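Local atomic coordinates of lovastatin nonaketide synthase, polyketide synthase component (Aspergillus terreus, PDB entry 7CPX), a protein that builds the nonaketide backbone of lovastatin from malonyl-CoA, methylating it with S-adenosyl-L-methionine and reducing it with NADPH, in concert with its partner LovC. Residues G1475-A1480 with F1493-I1498; P1421-A1426 with G1450-Y1455; L1521-D1526 with F1564-A1569. The protein carries 2 engineered substitutions. All blocks are in the same frame, centred on the assembly; numbering follows the deposited sequence.

Contact 1 of 3, residues G1475-A1480 with F1493-I1498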
# COMPACT_ATOMS: atom_id res chain seq x y z
N GLY A 1475 -25.57 -18.06 -53.94
CA GLY A 1475 -25.78 -18.74 -52.67
C GLY A 1475 -24.55 -19.46 -52.16
O GLY A 1475 -24.33 -19.54 -50.95
N PHE A 1476 -23.73 -19.99 -53.07
CA PHE A 1476 -22.54 -20.72 -52.67
C PHE A 1476 -21.42 -19.81 -52.18
O PHE A 1476 -20.52 -20.28 -51.47
CB PHE A 1476 -22.02 -21.57 -53.83
CG PHE A 1476 -23.08 -22.39 -54.50
CD1 PHE A 1476 -23.41 -23.65 -54.03
CD2 PHE A 1476 -23.75 -21.91 -55.61
CE1 PHE A 1476 -24.38 -24.41 -54.65
CE2 PHE A 1476 -24.72 -22.66 -56.24
CZ PHE A 1476 -25.04 -23.91 -55.75
N PHE A 1477 -21.46 -18.52 -52.52
CA PHE A 1477 -20.33 -17.65 -52.25
C PHE A 1477 -19.97 -17.65 -50.77
O PHE A 1477 -18.79 -17.74 -50.41
CB PHE A 1477 -20.63 -16.22 -52.72
CG PHE A 1477 -20.65 -16.06 -54.22
CD1 PHE A 1477 -20.47 -17.15 -55.06
CD2 PHE A 1477 -20.84 -14.82 -54.78
CE1 PHE A 1477 -20.49 -17.00 -56.43
CE2 PHE A 1477 -20.86 -14.66 -56.16
CZ PHE A 1477 -20.69 -15.75 -56.98
N GLU A 1478 -20.97 -17.56 -49.89
CA GLU A 1478 -20.69 -17.61 -48.46
C GLU A 1478 -19.85 -18.83 -48.12
O GLU A 1478 -18.79 -18.72 -47.49
CB GLU A 1478 -22.00 -17.63 -47.67
CG GLU A 1478 -22.86 -16.38 -47.83
CD GLU A 1478 -22.28 -15.16 -47.14
OE1 GLU A 1478 -21.06 -14.91 -47.28
OE2 GLU A 1478 -23.04 -14.44 -46.46
N GLN A 1479 -20.28 -20.01 -48.57
CA GLN A 1479 -19.50 -21.22 -48.33
C GLN A 1479 -18.08 -21.06 -48.84
O GLN A 1479 -17.12 -21.41 -48.15
CB GLN A 1479 -20.18 -22.42 -48.98
CG GLN A 1479 -19.41 -23.72 -48.84
CD GLN A 1479 -20.17 -24.92 -49.38
OE1 GLN A 1479 -21.32 -24.79 -49.80
NE2 GLN A 1479 -19.53 -26.08 -49.35
N ALA A 1480 -17.93 -20.51 -50.05
CA ALA A 1480 -16.59 -20.26 -50.57
C ALA A 1480 -15.81 -19.35 -49.64
O ALA A 1480 -14.65 -19.62 -49.31
CB ALA A 1480 -16.69 -19.65 -51.97
N PHE A 1493 -15.36 -12.65 -55.17
CA PHE A 1493 -16.57 -13.41 -55.48
C PHE A 1493 -17.51 -12.56 -56.32
O PHE A 1493 -17.84 -11.43 -55.93
CB PHE A 1493 -17.25 -13.87 -54.19
CG PHE A 1493 -16.33 -14.56 -53.23
CD1 PHE A 1493 -15.59 -13.83 -52.31
CD2 PHE A 1493 -16.20 -15.94 -53.25
CE1 PHE A 1493 -14.73 -14.46 -51.43
CE2 PHE A 1493 -15.34 -16.57 -52.37
CZ PHE A 1493 -14.61 -15.84 -51.46
N GLU A 1494 -17.93 -13.09 -57.46
CA GLU A 1494 -18.87 -12.42 -58.35
C GLU A 1494 -19.67 -13.48 -59.10
O GLU A 1494 -19.08 -14.47 -59.56
CB GLU A 1494 -18.15 -11.51 -59.35
CG GLU A 1494 -17.33 -10.40 -58.71
CD GLU A 1494 -16.72 -9.47 -59.74
OE1 GLU A 1494 -17.01 -9.64 -60.95
OE2 GLU A 1494 -15.96 -8.56 -59.35
N PRO A 1495 -20.98 -13.31 -59.24
CA PRO A 1495 -21.77 -14.28 -59.99
C PRO A 1495 -21.76 -14.01 -61.48
O PRO A 1495 -21.71 -12.87 -61.94
CB PRO A 1495 -23.18 -14.08 -59.41
CG PRO A 1495 -23.22 -12.63 -59.10
CD PRO A 1495 -21.83 -12.25 -58.66
N LEU A 1496 -21.81 -15.10 -62.25
CA LEU A 1496 -21.86 -15.01 -63.70
C LEU A 1496 -22.87 -16.01 -64.24
O LEU A 1496 -22.84 -17.19 -63.86
CB LEU A 1496 -20.48 -15.29 -64.32
CG LEU A 1496 -20.37 -15.08 -65.83
CD1 LEU A 1496 -20.40 -13.60 -66.18
CD2 LEU A 1496 -19.11 -15.73 -66.36
N ASP A 1497 -23.75 -15.54 -65.11
CA ASP A 1497 -24.64 -16.41 -65.87
C ASP A 1497 -23.98 -16.64 -67.22
O ASP A 1497 -23.97 -15.76 -68.08
CB ASP A 1497 -26.02 -15.79 -66.01
CG ASP A 1497 -27.01 -16.71 -66.71
OD1 ASP A 1497 -26.62 -17.85 -67.04
OD2 ASP A 1497 -28.16 -16.29 -66.93
N ILE A 1498 -23.42 -17.84 -67.41
CA ILE A 1498 -22.73 -18.15 -68.66
C ILE A 1498 -23.68 -17.99 -69.84
O ILE A 1498 -23.23 -17.76 -70.97
CB ILE A 1498 -22.11 -19.57 -68.67
CG1 ILE A 1498 -22.17 -20.25 -67.30
CG2 ILE A 1498 -20.66 -19.49 -69.14
CD1 ILE A 1498 -21.53 -21.62 -67.26

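Contact 2 of 3, residues P1421-A1426 with G1450-Y1455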
# COMPACT_ATOMS: atom_id res chain seq x y z
N PRO A 1421 -10.84 -38.67 -60.55
CA PRO A 1421 -9.60 -38.58 -61.33
C PRO A 1421 -9.63 -37.47 -62.36
O PRO A 1421 -8.58 -36.87 -62.65
CB PRO A 1421 -9.48 -39.96 -61.98
CG PRO A 1421 -10.35 -40.85 -61.18
CD PRO A 1421 -11.47 -40.00 -60.68
N ALA A 1422 -10.80 -37.17 -62.92
CA ALA A 1422 -10.90 -36.02 -63.81
C ALA A 1422 -10.59 -34.73 -63.08
O ALA A 1422 -9.93 -33.84 -63.63
CB ALA A 1422 -12.30 -35.97 -64.43
N LEU A 1423 -11.04 -34.61 -61.83
CA LEU A 1423 -10.72 -33.43 -61.04
C LEU A 1423 -9.24 -33.38 -60.68
O LEU A 1423 -8.65 -32.29 -60.62
CB LEU A 1423 -11.59 -33.39 -59.79
CG LEU A 1423 -12.02 -32.01 -59.28
CD1 LEU A 1423 -12.80 -31.26 -60.35
CD2 LEU A 1423 -12.85 -32.14 -58.02
N HIS A 1424 -8.63 -34.54 -60.43
CA HIS A 1424 -7.18 -34.57 -60.22
C HIS A 1424 -6.44 -34.08 -61.47
O HIS A 1424 -5.48 -33.31 -61.37
CB HIS A 1424 -6.73 -35.98 -59.86
CG HIS A 1424 -7.19 -36.44 -58.51
ND1 HIS A 1424 -6.61 -36.01 -57.34
CD2 HIS A 1424 -8.18 -37.29 -58.15
CE1 HIS A 1424 -7.21 -36.58 -56.31
NE2 HIS A 1424 -8.17 -37.36 -56.78
N TYR A 1425 -6.87 -34.54 -62.64
CA TYR A 1425 -6.28 -34.06 -63.88
C TYR A 1425 -6.51 -32.57 -64.07
O TYR A 1425 -5.65 -31.87 -64.60
CB TYR A 1425 -6.84 -34.83 -65.08
CG TYR A 1425 -6.35 -36.26 -65.20
CD1 TYR A 1425 -5.04 -36.59 -64.88
CD2 TYR A 1425 -7.19 -37.27 -65.64
CE1 TYR A 1425 -4.59 -37.89 -64.99
CE2 TYR A 1425 -6.75 -38.57 -65.75
CZ TYR A 1425 -5.45 -38.87 -65.43
OH TYR A 1425 -4.99 -40.17 -65.54
N ALA A 1426 -7.67 -32.08 -63.64
CA ALA A 1426 -7.93 -30.64 -63.70
C ALA A 1426 -6.95 -29.89 -62.81
O ALA A 1426 -6.43 -28.83 -63.20
CB ALA A 1426 -9.37 -30.35 -63.28
N GLY A 1450 -17.60 -25.43 -54.58
CA GLY A 1450 -16.16 -25.24 -54.62
C GLY A 1450 -15.33 -26.50 -54.63
O GLY A 1450 -14.12 -26.42 -54.40
N GLY A 1451 -15.94 -27.66 -54.87
CA GLY A 1451 -15.16 -28.89 -54.91
C GLY A 1451 -14.08 -28.84 -55.97
O GLY A 1451 -12.92 -29.17 -55.71
N ALA A 1452 -14.44 -28.42 -57.18
CA ALA A 1452 -13.44 -28.21 -58.22
C ALA A 1452 -12.49 -27.08 -57.84
O ALA A 1452 -11.28 -27.15 -58.10
CB ALA A 1452 -14.11 -27.91 -59.56
N THR A 1453 -13.02 -26.02 -57.22
CA THR A 1453 -12.17 -24.96 -56.71
C THR A 1453 -11.19 -25.50 -55.68
O THR A 1453 -9.99 -25.19 -55.72
CB THR A 1453 -13.01 -23.85 -56.09
OG1 THR A 1453 -14.03 -23.44 -57.02
CG2 THR A 1453 -12.14 -22.65 -55.75
N LYS A 1454 -11.67 -26.33 -54.75
CA LYS A 1454 -10.78 -26.94 -53.78
C LYS A 1454 -9.69 -27.75 -54.47
O LYS A 1454 -8.50 -27.62 -54.16
CB LYS A 1454 -11.57 -27.84 -52.83
CG LYS A 1454 -12.30 -27.11 -51.72
CD LYS A 1454 -12.92 -28.09 -50.75
CE LYS A 1454 -13.55 -27.39 -49.56
NZ LYS A 1454 -14.14 -28.36 -48.60
N TYR A 1455 -10.08 -28.59 -55.43
CA TYR A 1455 -9.11 -29.47 -56.08
C TYR A 1455 -8.04 -28.66 -56.81
O TYR A 1455 -6.84 -28.85 -56.58
CB TYR A 1455 -9.82 -30.41 -57.05
CG TYR A 1455 -9.98 -31.82 -56.53
CD1 TYR A 1455 -10.75 -32.09 -55.41
CD2 TYR A 1455 -9.36 -32.88 -57.17
CE1 TYR A 1455 -10.89 -33.38 -54.93
CE2 TYR A 1455 -9.50 -34.17 -56.71
CZ TYR A 1455 -10.26 -34.42 -55.59
OH TYR A 1455 -10.41 -35.70 -55.12

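Contact 3 of 3, residues L1521-D1526 with F1564-A1569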
# COMPACT_ATOMS: atom_id res chain seq x y z
N LEU A 1521 -20.86 -26.09 -68.30
CA LEU A 1521 -21.25 -25.77 -69.67
C LEU A 1521 -22.39 -26.65 -70.15
O LEU A 1521 -23.09 -26.27 -71.09
CB LEU A 1521 -20.05 -25.92 -70.61
CG LEU A 1521 -18.83 -25.06 -70.27
CD1 LEU A 1521 -17.75 -25.23 -71.33
CD2 LEU A 1521 -19.21 -23.59 -70.13
N HIS A 1522 -22.59 -27.82 -69.54
CA HIS A 1522 -23.73 -28.67 -69.87
C HIS A 1522 -25.02 -28.18 -69.24
O HIS A 1522 -26.10 -28.67 -69.60
CB HIS A 1522 -23.46 -30.11 -69.44
CG HIS A 1522 -23.50 -30.31 -67.96
ND1 HIS A 1522 -24.13 -31.39 -67.37
CD2 HIS A 1522 -22.99 -29.57 -66.94
CE1 HIS A 1522 -24.00 -31.31 -66.06
NE2 HIS A 1522 -23.32 -30.21 -65.77
N ALA A 1523 -24.95 -27.23 -68.30
CA ALA A 1523 -26.12 -26.67 -67.65
C ALA A 1523 -26.68 -25.47 -68.39
O ALA A 1523 -27.58 -24.79 -67.87
CB ALA A 1523 -25.78 -26.29 -66.21
N THR A 1524 -26.17 -25.18 -69.59
CA THR A 1524 -26.61 -24.04 -70.38
C THR A 1524 -26.89 -24.52 -71.80
O THR A 1524 -26.03 -25.16 -72.42
CB THR A 1524 -25.56 -22.93 -70.40
OG1 THR A 1524 -25.82 -22.03 -71.49
CG2 THR A 1524 -24.16 -23.51 -70.55
N PRO A 1525 -28.08 -24.23 -72.35
CA PRO A 1525 -28.34 -24.58 -73.75
C PRO A 1525 -27.67 -23.65 -74.75
O PRO A 1525 -27.80 -23.86 -75.96
CB PRO A 1525 -29.87 -24.48 -73.85
CG PRO A 1525 -30.24 -23.46 -72.84
CD PRO A 1525 -29.26 -23.63 -71.70
N ASP A 1526 -26.95 -22.63 -74.27
CA ASP A 1526 -26.25 -21.67 -75.12
C ASP A 1526 -24.76 -21.96 -75.15
O ASP A 1526 -23.93 -21.04 -75.12
CB ASP A 1526 -26.51 -20.25 -74.63
CG ASP A 1526 -27.98 -20.00 -74.31
OD1 ASP A 1526 -28.47 -20.56 -73.32
OD2 ASP A 1526 -28.63 -19.24 -75.06
N PHE A 1564 -31.42 -34.01 -63.32
CA PHE A 1564 -31.22 -32.61 -62.95
C PHE A 1564 -32.10 -31.65 -63.76
O PHE A 1564 -32.55 -31.99 -64.86
CB PHE A 1564 -29.75 -32.22 -63.10
CG PHE A 1564 -29.37 -30.96 -62.36
CD1 PHE A 1564 -29.77 -30.76 -61.05
CD2 PHE A 1564 -28.60 -29.99 -62.98
CE1 PHE A 1564 -29.42 -29.61 -60.37
CE2 PHE A 1564 -28.25 -28.84 -62.30
CZ PHE A 1564 -28.66 -28.65 -61.00
N ALA A 1565 -32.34 -30.46 -63.21
CA ALA A 1565 -33.34 -29.54 -63.73
C ALA A 1565 -32.83 -28.65 -64.86
O ALA A 1565 -33.63 -27.93 -65.46
CB ALA A 1565 -33.87 -28.65 -62.60
N ASP A 1566 -31.53 -28.66 -65.15
CA ASP A 1566 -31.02 -27.91 -66.30
C ASP A 1566 -29.95 -28.65 -67.08
O ASP A 1566 -29.42 -28.09 -68.04
CB ASP A 1566 -30.48 -26.54 -65.85
CG ASP A 1566 -29.27 -26.65 -64.95
OD1 ASP A 1566 -28.66 -27.73 -64.87
OD2 ASP A 1566 -28.92 -25.63 -64.30
N TRP A 1567 -29.60 -29.88 -66.69
CA TRP A 1567 -28.64 -30.64 -67.48
C TRP A 1567 -29.23 -31.04 -68.83
O TRP A 1567 -28.49 -31.14 -69.82
CB TRP A 1567 -28.18 -31.88 -66.71
CG TRP A 1567 -28.77 -33.16 -67.20
CD1 TRP A 1567 -30.06 -33.59 -67.04
CD2 TRP A 1567 -28.10 -34.20 -67.93
NE1 TRP A 1567 -30.23 -34.82 -67.62
CE2 TRP A 1567 -29.04 -35.21 -68.18
CE3 TRP A 1567 -26.79 -34.36 -68.39
CZ2 TRP A 1567 -28.71 -36.38 -68.87
CZ3 TRP A 1567 -26.47 -35.51 -69.08
CH2 TRP A 1567 -27.42 -36.51 -69.31
N TRP A 1568 -30.54 -31.27 -68.89
CA TRP A 1568 -31.19 -31.54 -70.16
C TRP A 1568 -31.51 -30.27 -70.93
O TRP A 1568 -31.87 -30.36 -72.11
CB TRP A 1568 -32.48 -32.35 -69.94
CG TRP A 1568 -32.89 -33.10 -71.17
CD1 TRP A 1568 -33.83 -32.73 -72.08
CD2 TRP A 1568 -32.35 -34.34 -71.63
NE1 TRP A 1568 -33.92 -33.67 -73.08
CE2 TRP A 1568 -33.02 -34.67 -72.82
CE3 TRP A 1568 -31.38 -35.22 -71.14
CZ2 TRP A 1568 -32.74 -35.84 -73.54
CZ3 TRP A 1568 -31.10 -36.37 -71.85
CH2 TRP A 1568 -31.78 -36.67 -73.03
N ALA A 1569 -31.39 -29.10 -70.30
CA ALA A 1569 -31.49 -27.84 -71.01
C ALA A 1569 -30.28 -27.72 -71.92
O ALA A 1569 -29.17 -27.43 -71.46
CB ALA A 1569 -31.58 -26.67 -70.04

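Contact 1 of 3, residues G1475-A1480 with F1493-I1498
Phe1477 drives the edge of its ring against the backbone between Glu1494 and Pro1495. Phe1477 CZ lies 3.3 Å from both Glu1494 C and Pro1495 N, which sit near the ring plane. Phe1477 CE2 meets Pro1495 CD at 3.6 Å. Further back along the same ring, Phe1493 CB makes an off-centre CH-pi contact, 4.2 Å from the Phe1477 ring centroid. The two phenylalanine side chains slide past each other in opposite directions, and Phe1493 CE2 stands 3.4 Å from Ala1480 CB. Phe1477 and Ala1480, three residues apart, therefore present adjacent points of one helix face. Helix 1475-1483 follows strand 1464-1469 of the class I methyltransferase fold, and the partner segment runs on from strand 1491-1493 at the border of the sheet, so the contact joins that helix to the sheet edge. In Phe1477, CG sits anti to the carbonyl carbon (chi1 -71°), aiming the ring out from the helix at the strand exit. Tyr1469 of strand 1464-1469 touches both Phe1477 and Ala1480, and the loop backbone is held by Thr1470 OG1, which bonds to Glu1494 O, and by the pairing of Leu1496 with Asp1471.

Contact 2 of 3, residues P1421-A1426 with G1450-Y1455
Leu1423 and His1424 of helix 1420-1436 grip Tyr1455 of helix 1451-1457 in a helix-helix contact on one flank of the methyltransferase sheet. The short segments approach to 9.4 Å between axes, crossing at -50°, with Leu1423 and Ala1452 nearest in backbone. Leu1423 sends its two methyls different ways: CD2 lies over the Tyr1455 face, 3.5 Å from the ring centroid in a CH-pi contact, and CD1 reaches Ala1452 CB at 3.7 Å. Helix 1451-1457 is the first to follow strand 1440-1445, and Gly1451 ends a GxGxxG-like turn; in class I methyltransferases the corresponding loop binds S-adenosylmethionine, so Leu1423, whose CD2 touches Gly1451 O, packs next to what is probably the cofactor-binding loop. Tyr1455 then turns an edge to the face of His1424 in a T-shaped pair, the ring centroids 4.7 Å apart and the two ring planes at 66°. CE2 of Tyr1455 stands above the centre of the imidazole, 3.3 Å from His1424 CE1. With its CG anti to the carbonyl carbon (chi1 -69°), the histidine ring comes toward the partner helix; a hydrogen bond between His1424 ND1 and Arg1427 NH1 probably helps to fix its rotation, and Tyr1292 stacks on the ring. Leu1423 also touches Leu1547 of strand 1542-1547.

Contact 3 of 3, residues L1521-D1526 with F1564-A1569
Ala1523 and Asp1566 form the close-packed part of this loop-to-loop contact: the alanine CB sits against the carboxylate, 3.5 Å from Asp1566 OD1, and the CA atoms of Ala1523 and Trp1567 come within 4.7 Å of each other. Asp1566 holds its CG between the backbone N and the carbonyl carbon (chi1 65°), a torsion that turns the carboxylate to the alanine. Beside it, His1522 and Trp1567 meet edge to edge, with His1522 ND1 4.1 Å from Trp1567 CE3 and each atom near the plane of the other ring; Phe1580 meets the indole at a steep angle. Toward the partly exposed end the packing thins: Pro1525 CD touches Ala1569 CB at 4.2 Å, and Ala1569 O approaches Pro1525 N at 3.5 Å, where the proline has no hydrogen to offer. An ST turn shapes this end, Asp1526 N donating to Thr1524 OG1 over 3.1 Å, just ahead of helix 1527-1537. The first loop follows strand 1512-1518, the fourth strand in the usual class I methyltransferase count, and the second follows helix 1554-1561. The two segments share no direct hydrogen bond, and His1522 O lies 3.4 Å from Trp1567 O, two acceptors that cannot bond; between them the contact is packing. The polar link is indirect: Arg1499 NH2 bonds to Ala1523 O and makes a long, weak ion pair with Asp1566 OD2, and the arginine's charge would probably offset the crowding of acceptor oxygens.

How the contacts relate
Along the chain the contacts follow in series, 2, then 1, then 3, with none nested or crossed. Contact 2 closes a loop through strand 1440-1445, joining the helices before and after it. Contact 1 closes a short loop and ties helix 1475-1483 to the exit of edge strand 1491-1493. Contact 3 spans helix 1527-1537, strand 1542-1547 and helix 1554-1561 to bring two loops together. Centres lie about 17 to 20 Å apart. Contacts 1 and 3 touch, Ile1498 CD1 packing 4.2 Å from Leu1521 CD2, and Arg1499, just past contact 1, reaches contact 3. Contact 2 stands apart, its nearest atoms about 6 Å from contact 1.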